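Local coordinates for heat shock protease HtrA (Thermotoga maritima, PDB 1L1J), which probably cleaves other proteins as an ATP-independent serine endopeptidase of the heat-shock response, this chain being its trypsin-like protease domain, at residues A[60-63]-A[68-71]; A[103-108]-A[220-225]. All blocks are in the same frame, centred on the assembly; numbering follows the deposited sequence.

Interaction 1. Residues A[60-63]-A[68-71]; sequences GFIF and YILT
F61 and F63 both drop their rings onto the 68-71 strand from the same side of the sheet, with L70 between them. Each phenylalanine has CG between its own backbone N and carbonyl carbon (chi1 56° and 61°), a torsion that leans the ring across to the partner strand. CB of L70 sits over one face of the F61 ring in a CH-pi contact, 4.2 Å from its centroid. The F63 ring takes CB of Y68 over a face, 3.9 Å from the centroid, while its CE2 meets CG of L70 at 3.4 Å, the two side chains crossing at about a right angle; the Y68 ring itself leads away, to a cation-pi contact with K109. On the other side of the sheet, I62 and I69 share a non-hydrogen-bonded site and touch through their CG1 branches (3.5 Å). The F61–L70 pair is hydrogen-bonded: N of F61 to O of L70 and N of L70 to O of F61 are both 2.9 Å. A third bond runs from N of F63 to O of Y68. V194 and I197 of strand 193-198 meet F61, and L223 of helix 216-223 meets F63, so this face is buried. This is an antiparallel beta hairpin of the trypsin-like fold, whose second strand leads into the helix carrying H74 of the predicted charge relay.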
loop_
_atom_site.group_PDB
_atom_site.type_symbol
_atom_site.label_atom_id
_atom_site.label_comp_id
_atom_site.label_asym_id
_atom_site.label_seq_id
_atom_site.Cartn_x
_atom_site.Cartn_y
_atom_site.Cartn_z
ATOM N N GLY A 60 3.452 2.513 0.312
ATOM C CA GLY A 60 2.869 2.940 1.560
ATOM C C GLY A 60 2.511 4.386 1.376
ATOM O O GLY A 60 2.717 4.935 0.296
ATOM N N PHE A 61 1.987 5.022 2.414
ATOM C CA PHE A 61 1.632 6.410 2.276
ATOM C C PHE A 61 1.602 7.163 3.596
ATOM O O PHE A 61 1.189 6.635 4.639
ATOM C CB PHE A 61 0.293 6.534 1.534
ATOM C CG PHE A 61 -0.837 5.785 2.176
ATOM C CD1 PHE A 61 -1.745 6.440 2.987
ATOM C CD2 PHE A 61 -1.000 4.425 1.954
ATOM C CE1 PHE A 61 -2.800 5.749 3.572
ATOM C CE2 PHE A 61 -2.050 3.725 2.533
ATOM C CZ PHE A 61 -2.954 4.388 3.343
ATOM N N ILE A 62 2.065 8.408 3.524
ATOM C CA ILE A 62 2.133 9.295 4.670
ATOM C C ILE A 62 0.732 9.795 4.965
ATOM O O ILE A 62 0.081 10.387 4.095
ATOM C CB ILE A 62 3.069 10.492 4.365
ATOM C CG1 ILE A 62 4.448 9.966 3.930
ATOM C CG2 ILE A 62 3.189 11.384 5.589
ATOM C CD1 ILE A 62 5.283 10.951 3.154
ATOM N N PHE A 63 0.270 9.550 6.190
ATOM C CA PHE A 63 -1.066 9.970 6.589
ATOM C C PHE A 63 -1.085 11.138 7.560
ATOM O O PHE A 63 -2.151 11.586 7.977
ATOM C CB PHE A 63 -1.857 8.782 7.159
ATOM C CG PHE A 63 -1.248 8.142 8.384
ATOM C CD1 PHE A 63 -1.591 8.575 9.657
ATOM C CD2 PHE A 63 -0.393 7.049 8.266
ATOM C CE1 PHE A 63 -1.104 7.918 10.796
ATOM C CE2 PHE A 63 0.098 6.389 9.396
ATOM C CZ PHE A 63 -0.260 6.827 10.662
ATOM N N TYR A 68 4.414 9.960 9.507
ATOM C CA TYR A 68 3.790 8.678 9.769
ATOM C C TYR A 68 3.274 8.046 8.477
ATOM O O TYR A 68 2.609 8.696 7.666
ATOM C CB TYR A 68 2.683 8.849 10.800
ATOM C CG TYR A 68 3.244 8.851 12.194
ATOM C CD1 TYR A 68 3.025 9.923 13.059
ATOM C CD2 TYR A 68 4.022 7.780 12.646
ATOM C CE1 TYR A 68 3.571 9.931 14.347
ATOM C CE2 TYR A 68 4.570 7.776 13.927
ATOM C CZ TYR A 68 4.342 8.856 14.773
ATOM O OH TYR A 68 4.886 8.861 16.037
ATOM N N ILE A 69 3.589 6.768 8.300
ATOM C CA ILE A 69 3.240 6.045 7.094
ATOM C C ILE A 69 2.504 4.726 7.320
ATOM O O ILE A 69 2.772 3.999 8.271
ATOM C CB ILE A 69 4.530 5.764 6.293
ATOM C CG1 ILE A 69 5.101 7.082 5.766
ATOM C CG2 ILE A 69 4.262 4.774 5.169
ATOM C CD1 ILE A 69 6.484 6.946 5.145
ATOM N N LEU A 70 1.576 4.421 6.421
ATOM C CA LEU A 70 0.821 3.181 6.491
ATOM C C LEU A 70 1.231 2.329 5.307
ATOM O O LEU A 70 1.721 2.845 4.298
ATOM C CB LEU A 70 -0.681 3.461 6.421
ATOM C CG LEU A 70 -1.341 3.851 7.740
ATOM C CD1 LEU A 70 -2.667 4.578 7.505
ATOM C CD2 LEU A 70 -1.525 2.584 8.554
ATOM N N THR A 71 1.040 1.024 5.438
ATOM C CA THR A 71 1.367 0.090 4.376
ATOM C C THR A 71 0.882 -1.287 4.774
ATOM O O THR A 71 0.144 -1.438 5.749
ATOM C CB THR A 71 2.880 0.012 4.115
ATOM O OG1 THR A 71 3.123 -0.843 2.988
ATOM C CG2 THR A 71 3.601 -0.547 5.331
#

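Interaction 2. Residues A[103-108]-A[220-225]; sequences LDIAVI and KKFLDT
F222 turns CG anti to its backbone N (chi1 167°), which sends the ring from the helix toward strand 105-109, where I105 waits with CG2 likewise anti to N and CG1 beside it (chi1 -64°). The isoleucine and the phenylalanine run antiparallel as they pass. I105 lies over one face of the phenylalanine ring, offset toward the rim, with CG2 making the nearest approach, 3.5 Å to CD2 of F222. Its other branch reaches back along the aromatic side chain, bringing CD1 to 4.0 Å from CB of F222. V107, two residues further on and pointing the same way, comes to the edge of that ring near its plane, but only loosely: CG1 is 4.5 Å from CE2 of F222. Beside it, L223 brings CD2 to 4.3 Å from CB of V107. The contact is wholly apolar, without a hydrogen bond between the segments. The backbone beyond F222 is tied locally, since O of F222 accepts from both N and OG1 of T225, each at 2.7 Å; the hydroxyl lies in the carbonyl plane, on a lone pair. L70 of the adjacent strand 68-72 touches both I105 and L223, extending the apolar layer. At the start of the strand, D104 and I105 form a G1 beta bulge with D100. The carboxylate of D104 makes no contact with the helix; its OD1 is hydrogen-bonded to ND1 of H74, while its carbonyl O accepts from ND2 of N72. Helix 216-223 thus packs against a strand of the trypsin-like fold that begins just after D104, the predicted aspartate of the Ser-His-Asp charge relay.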
loop_
_atom_site.group_PDB
_atom_site.type_symbol
_atom_site.label_atom_id
_atom_site.label_comp_id
_atom_site.label_asym_id
_atom_site.label_seq_id
_atom_site.Cartn_x
_atom_site.Cartn_y
_atom_site.Cartn_z
ATOM N N LEU A 103 -4.483 -8.534 10.284
ATOM C CA LEU A 103 -5.260 -7.506 9.583
ATOM C C LEU A 103 -4.430 -7.054 8.381
ATOM O O LEU A 103 -4.954 -6.609 7.354
ATOM C CB LEU A 103 -5.496 -6.308 10.498
ATOM C CG LEU A 103 -6.252 -6.589 11.791
ATOM C CD1 LEU A 103 -6.066 -5.424 12.739
ATOM C CD2 LEU A 103 -7.721 -6.840 11.489
ATOM N N ASP A 104 -3.122 -7.184 8.556
ATOM C CA ASP A 104 -2.102 -6.825 7.583
ATOM C C ASP A 104 -1.938 -5.322 7.393
ATOM O O ASP A 104 -1.766 -4.840 6.273
ATOM C CB ASP A 104 -2.353 -7.501 6.234
ATOM C CG ASP A 104 -1.121 -7.473 5.338
ATOM O OD1 ASP A 104 -1.220 -7.859 4.155
ATOM O OD2 ASP A 104 -0.045 -7.063 5.822
ATOM N N ILE A 105 -2.002 -4.596 8.505
ATOM C CA ILE A 105 -1.817 -3.149 8.522
ATOM C C ILE A 105 -0.460 -2.946 9.187
ATOM O O ILE A 105 -0.009 -3.801 9.952
ATOM C CB ILE A 105 -2.886 -2.433 9.372
ATOM C CG1 ILE A 105 -4.268 -2.635 8.753
ATOM C CG2 ILE A 105 -2.571 -0.953 9.470
ATOM C CD1 ILE A 105 -5.388 -1.895 9.483
ATOM N N ALA A 106 0.193 -1.826 8.901
ATOM C CA ALA A 106 1.495 -1.558 9.491
ATOM C C ALA A 106 1.856 -0.096 9.338
ATOM O O ALA A 106 1.779 0.452 8.248
ATOM C CB ALA A 106 2.553 -2.430 8.830
ATOM N N VAL A 107 2.248 0.536 10.438
ATOM C CA VAL A 107 2.624 1.939 10.403
ATOM C C VAL A 107 4.136 2.123 10.568
ATOM O O VAL A 107 4.800 1.404 11.320
ATOM C CB VAL A 107 1.872 2.747 11.483
ATOM C CG1 VAL A 107 2.258 2.254 12.866
ATOM C CG2 VAL A 107 2.169 4.230 11.318
ATOM N N ILE A 108 4.661 3.106 9.849
ATOM C CA ILE A 108 6.075 3.405 9.837
ATOM C C ILE A 108 6.289 4.892 10.110
ATOM O O ILE A 108 5.341 5.673 10.044
ATOM C CB ILE A 108 6.646 2.981 8.469
ATOM C CG1 ILE A 108 7.525 1.749 8.658
ATOM C CG2 ILE A 108 7.338 4.151 7.773
ATOM C CD1 ILE A 108 6.773 0.558 9.199
ATOM N N LYS A 220 -8.146 2.825 11.078
ATOM C CA LYS A 220 -8.288 3.821 12.142
ATOM C C LYS A 220 -8.392 3.125 13.504
ATOM O O LYS A 220 -7.769 3.541 14.479
ATOM C CB LYS A 220 -9.541 4.676 11.924
ATOM C CG LYS A 220 -9.520 5.569 10.699
ATOM C CD LYS A 220 -10.821 6.339 10.615
ATOM C CE LYS A 220 -10.995 7.038 9.284
ATOM N NZ LYS A 220 -12.425 7.439 9.104
ATOM N N LYS A 221 -9.192 2.067 13.574
ATOM C CA LYS A 221 -9.331 1.340 14.818
ATOM C C LYS A 221 -7.977 0.749 15.190
ATOM O O LYS A 221 -7.700 0.528 16.368
ATOM C CB LYS A 221 -10.380 0.225 14.695
ATOM C CG LYS A 221 -11.795 0.742 14.432
ATOM C CD LYS A 221 -12.859 -0.362 14.479
ATOM C CE LYS A 221 -14.238 0.197 14.106
ATOM N NZ LYS A 221 -15.356 -0.764 14.344
ATOM N N PHE A 222 -7.132 0.489 14.198
ATOM C CA PHE A 222 -5.813 -0.058 14.490
ATOM C C PHE A 222 -4.917 1.062 14.983
ATOM O O PHE A 222 -4.322 0.972 16.052
ATOM C CB PHE A 222 -5.164 -0.678 13.255
ATOM C CG PHE A 222 -3.700 -0.967 13.440
ATOM C CD1 PHE A 222 -3.280 -2.020 14.247
ATOM C CD2 PHE A 222 -2.738 -0.147 12.849
ATOM C CE1 PHE A 222 -1.923 -2.252 14.470
ATOM C CE2 PHE A 222 -1.379 -0.366 13.063
ATOM C CZ PHE A 222 -0.968 -1.423 13.877
ATOM N N LEU A 223 -4.819 2.114 14.181
ATOM C CA LEU A 223 -3.993 3.251 14.535
ATOM C C LEU A 223 -4.240 3.666 15.970
ATOM O O LEU A 223 -3.300 3.901 16.721
ATOM C CB LEU A 223 -4.267 4.436 13.601
ATOM C CG LEU A 223 -3.634 4.398 12.205
ATOM C CD1 LEU A 223 -3.855 5.732 11.506
ATOM C CD2 LEU A 223 -2.147 4.116 12.318
ATOM N N ASP A 224 -5.505 3.742 16.359
ATOM C CA ASP A 224 -5.834 4.146 17.717
ATOM C C ASP A 224 -5.198 3.282 18.802
ATOM O O ASP A 224 -5.059 3.737 19.936
ATOM C CB ASP A 224 -7.350 4.196 17.910
ATOM C CG ASP A 224 -7.988 5.361 17.170
ATOM O OD1 ASP A 224 -7.393 6.462 17.159
ATOM O OD2 ASP A 224 -9.089 5.184 16.609
ATOM N N THR A 225 -4.806 2.052 18.465
ATOM C CA THR A 225 -4.180 1.165 19.446
ATOM C C THR A 225 -2.674 1.416 19.526
ATOM O O THR A 225 -1.979 0.833 20.354
ATOM C CB THR A 225 -4.415 -0.340 19.115
ATOM O OG1 THR A 225 -3.594 -0.731 18.006
ATOM C CG2 THR A 225 -5.881 -0.595 18.777
#

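In the fold
Interaction 1 closes before interaction 2 opens along the chain, and their centres lie 10 Å apart. Strand 68-72 lies between strands 54-64 and 105-109 in one antiparallel sheet, although three further strands intervene along the chain between 72 and 105. A probable hydrogen bond between O of I69 and N of I108 joins the contacts, and CG2 of V107 packs against F63. Helix 216-223, arriving more than 100 residues later, packs against the sheet and touches residues of both contacts. Strand 68-72 leads to H74 and strand 105-109 follows D104, which brings two members of the predicted charge relay to the ends of adjacent strands, consistent with the trypsin-like fold.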